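Local coordinates for Oxidored_FMN domain-containing protein ([Pseudomonas] geniculata N1, PDB 6L6J), which acts as a 6-hydroxypseudooxynicotine amine oxidase, carrying FMN and a [4Fe-4S] cluster that probably serve its redox chemistry, and also binds ADP, at residues 16-21 / 97-102; 359-364 / 652-657; 529-534 / 559-564. All blocks are in the same frame, centred on the assembly; numbering follows the deposited sequence.

Contact 1: 16-21 / 97-102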
loop_
_atom_site.group_PDB
_atom_site.type_symbol
_atom_site.label_atom_id
_atom_site.label_comp_id
_atom_site.label_asym_id
_atom_site.label_seq_id
_atom_site.Cartn_x
_atom_site.Cartn_y
_atom_site.Cartn_z
ATOM N N GLY A 16 16.426 17.283 18.077
ATOM C CA GLY A 16 16.301 18.646 18.622
ATOM C C GLY A 16 16.007 18.591 20.117
ATOM O O GLY A 16 16.644 17.838 20.839
ATOM N N PRO A 17 15.017 19.353 20.630
ATOM C CA PRO A 17 14.745 19.366 22.065
ATOM C C PRO A 17 13.964 18.161 22.608
ATOM O O PRO A 17 13.673 18.190 23.759
ATOM C CB PRO A 17 13.882 20.622 22.224
ATOM C CG PRO A 17 13.126 20.724 20.900
ATOM C CD PRO A 17 14.122 20.250 19.868
ATOM N N VAL A 18 13.622 17.167 21.786
ATOM C CA VAL A 18 12.926 15.927 22.253
ATOM C C VAL A 18 13.843 14.733 21.979
ATOM O O VAL A 18 14.918 14.932 21.381
ATOM C CB VAL A 18 11.539 15.723 21.604
ATOM C CG1 VAL A 18 10.566 16.828 21.987
ATOM C CG2 VAL A 18 11.609 15.582 20.091
ATOM N N THR A 19 13.408 13.546 22.400
ATOM C CA THR A 19 14.175 12.279 22.339
ATOM C C THR A 19 13.200 11.133 22.053
ATOM O O THR A 19 12.142 11.092 22.696
ATOM C CB THR A 19 14.954 12.073 23.653
ATOM O OG1 THR A 19 15.835 13.193 23.818
ATOM C CG2 THR A 19 15.746 10.778 23.692
ATOM N N THR A 20 13.558 10.221 21.149
ATOM C CA THR A 20 12.771 9.001 20.831
ATOM C C THR A 20 13.371 7.821 21.601
ATOM O O THR A 20 14.595 7.715 21.626
ATOM C CB THR A 20 12.686 8.757 19.316
ATOM O OG1 THR A 20 11.895 7.588 19.088
ATOM C CG2 THR A 20 14.028 8.590 18.644
ATOM N N LYS A 21 12.537 6.944 22.169
ATOM C CA LYS A 21 13.017 5.777 22.961
ATOM C C LYS A 21 13.765 4.761 22.092
ATOM O O LYS A 21 14.437 3.876 22.688
ATOM C CB LYS A 21 11.860 5.096 23.699
ATOM C CG LYS A 21 10.682 4.662 22.835
ATOM C CD LYS A 21 9.719 3.771 23.579
ATOM C CE LYS A 21 8.304 3.832 23.061
ATOM N NZ LYS A 21 7.620 2.536 23.248
ATOM N N GLY A 97 4.625 6.214 25.190
ATOM C CA GLY A 97 5.956 6.855 25.188
ATOM C C GLY A 97 6.587 6.960 23.809
ATOM O O GLY A 97 7.807 7.187 23.745
ATOM N N ALA A 98 5.806 6.755 22.747
ATOM C CA ALA A 98 6.126 7.198 21.373
ATOM C C ALA A 98 6.088 8.730 21.345
ATOM O O ALA A 98 5.312 9.328 22.121
ATOM C CB ALA A 98 5.136 6.624 20.390
ATOM N N LEU A 99 6.902 9.351 20.491
ATOM C CA LEU A 99 6.728 10.784 20.129
ATOM C C LEU A 99 5.596 10.874 19.092
ATOM O O LEU A 99 5.197 9.842 18.498
ATOM C CB LEU A 99 8.017 11.367 19.549
ATOM C CG LEU A 99 9.260 11.340 20.435
ATOM C CD1 LEU A 99 10.318 12.279 19.868
ATOM C CD2 LEU A 99 8.947 11.719 21.882
ATOM N N ALA A 100 5.088 12.083 18.910
ATOM C CA ALA A 100 3.919 12.425 18.089
ATOM C C ALA A 100 4.361 13.551 17.151
ATOM O O ALA A 100 4.695 14.658 17.653
ATOM C CB ALA A 100 2.773 12.820 18.976
ATOM N N GLY A 101 4.458 13.225 15.854
ATOM C CA GLY A 101 4.860 14.157 14.793
ATOM C C GLY A 101 3.670 14.445 13.912
ATOM O O GLY A 101 2.676 13.690 14.001
ATOM N N VAL A 102 3.735 15.506 13.116
ATOM C CA VAL A 102 2.616 15.881 12.215
ATOM C C VAL A 102 3.217 16.478 10.941
ATOM O O VAL A 102 4.067 17.393 11.049
ATOM C CB VAL A 102 1.633 16.841 12.903
ATOM C CG1 VAL A 102 2.301 18.128 13.360
ATOM C CG2 VAL A 102 0.442 17.152 12.017
HETATM O O HOH W 1 9.947 7.484 21.669
#
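Val18 meets Leu99 where the N-terminal beta hairpin, strands 13-15 and 18-20, lies across the N-terminal end of barrel strand 99-105 of the TIM-barrel domain. The two strands are steeply inclined, 109° between their directions, and no direct hydrogen bond joins them. Val18 runs past Leu99 in the opposite sense, its CG2 branch 3.6 Å from Leu99 CD1. At Thr19 the backbone does the work, while the threonine side chain turns away. With CG anti to its carbonyl carbon (chi1 -60°), Leu99 sets both methyls against Thr19 O, the nearer being CD2 at 3.4 Å. Leu99 CD1 also approaches the backbone of the next residue, 4.0 Å from Thr20 N. Thr20 packs on Val55 of the neighbouring barrel strand and gives its hydroxyl a partner in Asn22 O. Lys21 then runs alongside Gly97, its CE 3.5 Å from Gly97 O, and NZ makes a weak hydrogen bond to His96 O. Beside the lysine chain a water joins the two backbones: it accepts from Lys21 N at 2.7 Å and donates to Gly97 O at 3.0 Å.

Contact 2: 359-364 / 652-657. With SF4 (iron/sulfur cluster), chain C.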
loop_
_atom_site.group_PDB
_atom_site.type_symbol
_atom_site.label_atom_id
_atom_site.label_comp_id
_atom_site.label_asym_id
_atom_site.label_seq_id
_atom_site.Cartn_x
_atom_site.Cartn_y
_atom_site.Cartn_z
ATOM N N ARG A 359 -10.975 4.683 3.374
ATOM C CA ARG A 359 -10.326 4.008 4.543
ATOM C C ARG A 359 -9.251 3.012 4.064
ATOM O O ARG A 359 -9.538 2.205 3.160
ATOM C CB ARG A 359 -11.387 3.277 5.388
ATOM C CG ARG A 359 -10.952 2.959 6.811
ATOM C CD ARG A 359 -12.094 2.567 7.729
ATOM N NE ARG A 359 -12.402 1.140 7.658
ATOM C CZ ARG A 359 -13.420 0.590 6.984
ATOM N NH1 ARG A 359 -14.264 1.322 6.284
ATOM N NH2 ARG A 359 -13.595 -0.712 7.014
ATOM N N ILE A 360 -8.073 3.066 4.676
ATOM C CA ILE A 360 -6.887 2.197 4.385
ATOM C C ILE A 360 -7.186 0.741 4.776
ATOM O O ILE A 360 -7.959 0.518 5.702
ATOM C CB ILE A 360 -5.631 2.735 5.103
ATOM C CG1 ILE A 360 -4.361 1.954 4.725
ATOM C CG2 ILE A 360 -5.830 2.750 6.610
ATOM C CD1 ILE A 360 -3.077 2.601 5.193
ATOM N N ARG A 361 -6.601 -0.212 4.057
ATOM C CA ARG A 361 -6.612 -1.662 4.400
ATOM C C ARG A 361 -5.219 -2.234 4.121
ATOM O O ARG A 361 -4.447 -1.554 3.431
ATOM C CB ARG A 361 -7.653 -2.433 3.577
ATOM C CG ARG A 361 -7.201 -2.759 2.157
ATOM C CD ARG A 361 -8.365 -3.081 1.250
ATOM N NE ARG A 361 -9.019 -4.325 1.641
ATOM C CZ ARG A 361 -10.141 -4.782 1.096
ATOM N NH1 ARG A 361 -10.745 -4.081 0.147
ATOM N NH2 ARG A 361 -10.663 -5.926 1.515
ATOM N N CYS A 362 -4.952 -3.458 4.579
ATOM C CA CYS A 362 -3.667 -4.185 4.372
ATOM C C CYS A 362 -3.939 -5.661 4.060
ATOM O O CYS A 362 -4.700 -6.310 4.789
ATOM C CB CYS A 362 -2.755 -4.083 5.587
ATOM S SG CYS A 362 -1.187 -4.972 5.403
ATOM N N THR A 363 -3.322 -6.171 2.998
ATOM C CA THR A 363 -3.433 -7.596 2.592
ATOM C C THR A 363 -2.967 -8.513 3.743
ATOM O O THR A 363 -3.609 -9.620 3.954
ATOM C CB THR A 363 -2.625 -7.830 1.318
ATOM O OG1 THR A 363 -3.050 -6.797 0.429
ATOM C CG2 THR A 363 -2.824 -9.226 0.761
ATOM N N GLN A 364 -1.886 -8.102 4.432
ATOM C CA GLN A 364 -1.192 -8.965 5.424
ATOM C C GLN A 364 -1.905 -8.841 6.768
ATOM O O GLN A 364 -2.116 -9.878 7.415
ATOM C CB GLN A 364 0.284 -8.597 5.578
ATOM C CG GLN A 364 1.240 -9.243 4.587
ATOM C CD GLN A 364 1.417 -10.719 4.831
ATOM O OE1 GLN A 364 0.453 -11.487 4.793
ATOM N NE2 GLN A 364 2.658 -11.138 5.068
ATOM N N GLN A 652 -9.330 -9.338 -4.943
ATOM C CA GLN A 652 -7.885 -9.269 -4.579
ATOM C C GLN A 652 -7.665 -10.070 -3.293
ATOM O O GLN A 652 -8.634 -10.243 -2.498
ATOM C CB GLN A 652 -7.391 -7.827 -4.446
ATOM C CG GLN A 652 -8.062 -6.996 -3.361
ATOM C CD GLN A 652 -7.244 -5.760 -3.072
ATOM O OE1 GLN A 652 -6.015 -5.812 -2.995
ATOM N NE2 GLN A 652 -7.916 -4.630 -2.908
ATOM N N ILE A 653 -6.436 -10.524 -3.084
ATOM C CA ILE A 653 -6.045 -11.430 -1.956
ATOM C C ILE A 653 -6.388 -10.785 -0.609
ATOM O O ILE A 653 -6.783 -11.547 0.286
ATOM C CB ILE A 653 -4.562 -11.814 -2.072
ATOM C CG1 ILE A 653 -4.375 -12.860 -3.165
ATOM C CG2 ILE A 653 -3.993 -12.293 -0.750
ATOM C CD1 ILE A 653 -3.053 -12.729 -3.870
ATOM N N ALA A 654 -6.259 -9.459 -0.485
ATOM C CA ALA A 654 -6.640 -8.688 0.728
ATOM C C ALA A 654 -8.035 -9.095 1.200
ATOM O O ALA A 654 -8.242 -9.151 2.412
ATOM C CB ALA A 654 -6.607 -7.203 0.480
ATOM N N GLN A 655 -8.951 -9.355 0.263
ATOM C CA GLN A 655 -10.371 -9.693 0.558
ATOM C C GLN A 655 -10.439 -11.096 1.160
ATOM O O GLN A 655 -11.297 -11.325 2.015
ATOM C CB GLN A 655 -11.213 -9.614 -0.715
ATOM C CG GLN A 655 -12.701 -9.793 -0.472
ATOM C CD GLN A 655 -13.278 -8.749 0.452
ATOM O OE1 GLN A 655 -13.226 -7.544 0.158
ATOM N NE2 GLN A 655 -13.830 -9.217 1.569
ATOM N N ALA A 656 -9.575 -12.001 0.707
ATOM C CA ALA A 656 -9.470 -13.384 1.231
ATOM C C ALA A 656 -9.035 -13.309 2.695
ATOM O O ALA A 656 -9.600 -14.080 3.519
ATOM C CB ALA A 656 -8.517 -14.212 0.398
ATOM N N THR A 657 -8.098 -12.396 3.007
ATOM C CA THR A 657 -7.567 -12.227 4.384
ATOM C C THR A 657 -8.642 -11.560 5.258
ATOM O O THR A 657 -8.852 -12.029 6.391
ATOM C CB THR A 657 -6.212 -11.515 4.393
ATOM O OG1 THR A 657 -6.343 -10.198 3.866
ATOM C CG2 THR A 657 -5.168 -12.287 3.620
HETATM FE FE1 SF4 C . 0.375 -4.853 0.858
HETATM FE FE2 SF4 C . 2.518 -3.866 2.749
HETATM FE FE3 SF4 C . -0.257 -4.379 3.731
HETATM FE FE4 SF4 C . 0.322 -1.981 1.987
HETATM S S1 SF4 C . 1.073 -2.703 3.784
HETATM S S2 SF4 C . -1.018 -3.642 1.881
HETATM S S3 SF4 C . 1.702 -3.151 0.907
HETATM S S4 SF4 C . 1.163 -5.509 2.719
HETATM O O HOH W 2 -12.908 -5.199 -1.244
HETATM O O HOH W 3 -7.074 -7.784 4.702
#
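The loop that supplies the fourth cysteine of the [4Fe-4S] cluster sits on the first turn of helix 653-666, with Thr363 packed against Ala654. Cys362, a ligand with Cys344, Cys347 and Cys350, points its CB away from the helix, and its SG binds an iron, FE3, at 2.0 Å. Thr363 divides its branches: CG2 meets Ile653 CG2 at 3.6 Å, and OG1 lies over the methyl of Ala654. Thr363 O is 2.8 Å from Thr657 OG1; the same hydroxyl lies 2.6 Å from Ala654 O, and its one proton cannot be assigned. A water donates to both Cys362 O and Ala654 O. Arg361 bends at chi3 (-67°) and brings NE near Ala654 CB. Its NH2 makes a weak but straight bond to Gln655 OE1 (3.3 Å, 167°), the amide standing nearly upright to the guanidinium; a water links NH1 to that same oxygen. A leucine in place of Arg361 would probably leave Gln655 OE1 and this water without their cationic partner. Gln655 NE2 is held by Asp659. Apart from the arginine, methyls, hydroxyls, carbonyls and a water make the contact, which probably puts little charge next to the cluster.

Contact 3: 529-534 / 559-564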
loop_
_atom_site.group_PDB
_atom_site.type_symbol
_atom_site.label_atom_id
_atom_site.label_comp_id
_atom_site.label_asym_id
_atom_site.label_seq_id
_atom_site.Cartn_x
_atom_site.Cartn_y
_atom_site.Cartn_z
ATOM N N ASP A 529 -10.000 -7.787 -16.640
ATOM C CA ASP A 529 -9.869 -7.897 -15.166
ATOM C C ASP A 529 -9.386 -6.557 -14.617
ATOM O O ASP A 529 -9.888 -6.170 -13.563
ATOM C CB ASP A 529 -8.899 -9.004 -14.769
ATOM C CG ASP A 529 -8.494 -8.944 -13.314
ATOM O OD1 ASP A 529 -9.252 -9.448 -12.480
ATOM O OD2 ASP A 529 -7.439 -8.357 -13.042
ATOM N N TYR A 530 -8.426 -5.914 -15.292
ATOM C CA TYR A 530 -7.991 -4.503 -15.063
ATOM C C TYR A 530 -6.970 -4.410 -13.914
ATOM O O TYR A 530 -6.624 -3.265 -13.488
ATOM C CB TYR A 530 -9.199 -3.589 -14.771
ATOM C CG TYR A 530 -10.129 -3.307 -15.930
ATOM C CD1 TYR A 530 -9.973 -3.917 -17.166
ATOM C CD2 TYR A 530 -11.200 -2.442 -15.778
ATOM C CE1 TYR A 530 -10.822 -3.648 -18.229
ATOM C CE2 TYR A 530 -12.085 -2.186 -16.814
ATOM C CZ TYR A 530 -11.893 -2.784 -18.045
ATOM O OH TYR A 530 -12.740 -2.457 -19.053
ATOM N N TYR A 531 -6.480 -5.539 -13.391
ATOM C CA TYR A 531 -5.433 -5.522 -12.325
ATOM C C TYR A 531 -4.137 -6.171 -12.847
ATOM O O TYR A 531 -3.787 -5.929 -13.998
ATOM C CB TYR A 531 -6.099 -6.071 -11.060
ATOM C CG TYR A 531 -5.320 -5.904 -9.785
ATOM C CD1 TYR A 531 -4.238 -5.046 -9.693
ATOM C CD2 TYR A 531 -5.638 -6.642 -8.663
ATOM C CE1 TYR A 531 -3.492 -4.939 -8.531
ATOM C CE2 TYR A 531 -4.921 -6.520 -7.477
ATOM C CZ TYR A 531 -3.833 -5.673 -7.409
ATOM O OH TYR A 531 -3.110 -5.545 -6.246
ATOM N N TYR A 532 -3.466 -7.024 -12.084
ATOM C CA TYR A 532 -2.087 -7.506 -12.380
ATOM C C TYR A 532 -2.069 -8.795 -13.214
ATOM O O TYR A 532 -1.053 -9.052 -13.850
ATOM C CB TYR A 532 -1.363 -7.780 -11.061
ATOM C CG TYR A 532 -2.006 -8.864 -10.232
ATOM C CD1 TYR A 532 -2.994 -8.563 -9.315
ATOM C CD2 TYR A 532 -1.615 -10.185 -10.343
ATOM C CE1 TYR A 532 -3.572 -9.533 -8.512
ATOM C CE2 TYR A 532 -2.183 -11.172 -9.558
ATOM C CZ TYR A 532 -3.165 -10.849 -8.638
ATOM O OH TYR A 532 -3.723 -11.832 -7.865
ATOM N N MET A 533 -3.118 -9.620 -13.178
ATOM C CA MET A 533 -3.037 -11.006 -13.702
ATOM C C MET A 533 -2.699 -11.012 -15.197
ATOM O O MET A 533 -1.922 -11.878 -15.628
ATOM C CB MET A 533 -4.331 -11.780 -13.497
ATOM C CG MET A 533 -4.271 -13.210 -14.024
ATOM S SD MET A 533 -2.819 -14.163 -13.463
ATOM C CE MET A 533 -3.430 -14.821 -11.911
ATOM N N ALA A 534 -3.241 -10.091 -15.970
ATOM C CA ALA A 534 -3.006 -10.054 -17.428
ATOM C C ALA A 534 -1.614 -9.489 -17.706
ATOM O O ALA A 534 -0.964 -10.010 -18.635
ATOM C CB ALA A 534 -4.088 -9.280 -18.136
ATOM N N PRO A 559 -5.935 -0.727 -15.291
ATOM C CA PRO A 559 -6.434 0.516 -14.683
ATOM C C PRO A 559 -6.197 0.623 -13.172
ATOM O O PRO A 559 -5.807 1.699 -12.697
ATOM C CB PRO A 559 -7.928 0.461 -14.984
ATOM C CG PRO A 559 -7.970 -0.207 -16.314
ATOM C CD PRO A 559 -6.897 -1.278 -16.259
ATOM N N TRP A 560 -6.409 -0.489 -12.464
ATOM C CA TRP A 560 -6.359 -0.516 -10.981
ATOM C C TRP A 560 -4.965 -0.082 -10.488
ATOM O O TRP A 560 -4.863 0.366 -9.308
ATOM C CB TRP A 560 -6.726 -1.904 -10.446
ATOM C CG TRP A 560 -6.788 -1.916 -8.950
ATOM C CD1 TRP A 560 -5.971 -2.573 -8.079
ATOM C CD2 TRP A 560 -7.683 -1.140 -8.148
ATOM N NE1 TRP A 560 -6.320 -2.287 -6.789
ATOM C CE2 TRP A 560 -7.365 -1.401 -6.803
ATOM C CE3 TRP A 560 -8.739 -0.272 -8.441
ATOM C CZ2 TRP A 560 -8.085 -0.838 -5.756
ATOM C CZ3 TRP A 560 -9.426 0.311 -7.404
ATOM C CH2 TRP A 560 -9.095 0.033 -6.078
ATOM N N THR A 561 -3.933 -0.244 -11.335
ATOM C CA THR A 561 -2.523 0.063 -10.988
ATOM C C THR A 561 -2.323 1.577 -10.890
ATOM O O THR A 561 -1.362 1.975 -10.251
ATOM C CB THR A 561 -1.534 -0.637 -11.921
ATOM O OG1 THR A 561 -1.720 -0.214 -13.269
ATOM C CG2 THR A 561 -1.671 -2.140 -11.832
ATOM N N HIS A 562 -3.222 2.397 -11.423
ATOM C CA HIS A 562 -3.232 3.848 -11.118
ATOM C C HIS A 562 -3.238 3.999 -9.603
ATOM O O HIS A 562 -2.621 4.948 -9.102
ATOM C CB HIS A 562 -4.447 4.547 -11.730
ATOM C CG HIS A 562 -4.526 6.003 -11.404
ATOM N ND1 HIS A 562 -3.571 6.915 -11.851
ATOM C CD2 HIS A 562 -5.430 6.703 -10.683
ATOM C CE1 HIS A 562 -3.887 8.121 -11.408
ATOM N NE2 HIS A 562 -5.011 8.014 -10.673
ATOM N N ASN A 563 -3.892 3.052 -8.922
ATOM C CA ASN A 563 -4.212 3.079 -7.471
ATOM C C ASN A 563 -3.127 2.356 -6.654
ATOM O O ASN A 563 -2.873 2.777 -5.526
ATOM C CB ASN A 563 -5.599 2.501 -7.192
ATOM C CG ASN A 563 -6.718 3.331 -7.783
ATOM O OD1 ASN A 563 -6.582 4.549 -7.946
ATOM N ND2 ASN A 563 -7.836 2.681 -8.085
ATOM N N THR A 564 -2.516 1.298 -7.186
ATOM C CA THR A 564 -1.401 0.583 -6.529
ATOM C C THR A 564 -0.085 1.291 -6.881
ATOM O O THR A 564 0.966 0.835 -6.408
ATOM C CB THR A 564 -1.382 -0.883 -6.970
ATOM O OG1 THR A 564 -1.090 -0.857 -8.364
ATOM C CG2 THR A 564 -2.686 -1.618 -6.715
HETATM O O HOH W 4 -4.735 -3.684 -4.738
#
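Trp560 points an edge at the face of Tyr531 in an edge-to-face pair, with the indole five-membered ring and the phenol centred 4.6 Å apart and their planes at 80°. With its CG anti to the backbone N (chi1 -175°), Trp560 sets CD1 over the tyrosine ring toward its rim, 3.4 Å from Tyr531 CD1. A water bridges the polar ends of the pair, accepting from Trp560 NE1 and donating to Tyr531 OH. Thr564 adds its CG2 methyl, 3.9 Å from Tyr531 CE1. One residue earlier, Pro559 lies over one face of Tyr530: CG stands 4.2 Å from the ring centroid in a CH-pi contact, and CD packs on the tyrosine CB. Between the two aromatic contacts runs the one direct hydrogen bond joining the segments, from Trp560 N to Tyr530 O (3.0 Å), and it meets the carbonyl almost end-on.

Outside this shell, Tyr532 CD1 sits over the centre of the opposite face of Tyr531, which is thus clasped on both sides. Asp529 OD2 accepts from Tyr531 N in an Asx turn, approached from above the carboxylate plane, and Asp527 OD1 takes Asp529 N and Tyr530 N. The Tyr530 hydroxyl is anchored on Thr553, and Arg492 makes a cation-pi contact with its ring. On the other segment, Asn563 CB covers a face of the indole, while Thr561 and Thr564 bond through their hydroxyls to Ser558 and Glu566.

Both segments follow neighbouring parallel strands, 522-527 and 547-552, and helix 533-542 connects those strands as a beta-alpha-beta unit. The arrangement therefore joins adjacent loops at the C-terminal ends of adjacent parallel strands in a mixed sheet, in keeping with the Rossmann-like second alpha/beta domain.

In the fold
Contact 1 stands apart from the other two: its centre is about 31 Å from that of contact 2 and about 39 Å from that of contact 3, which lies on the opposite side of the chain's centre. Within the barrel, the Leu99 side chain is still about 12 Å from that of Pro28, an FMN-binding residue. Contacts 2 and 3 are neighbours, with centres about 15 Å apart, and they touch where Gln652 CB packs 4.1 Å from Tyr531 CE2. Contact 2 lies between the cofactors: the side chain of Cys362 is about 9 Å from FMN, and that of Ile653 about 6 Å from ADP. Contact 3 lies next to it, the Tyr531 side chain about 8 Å from the cluster.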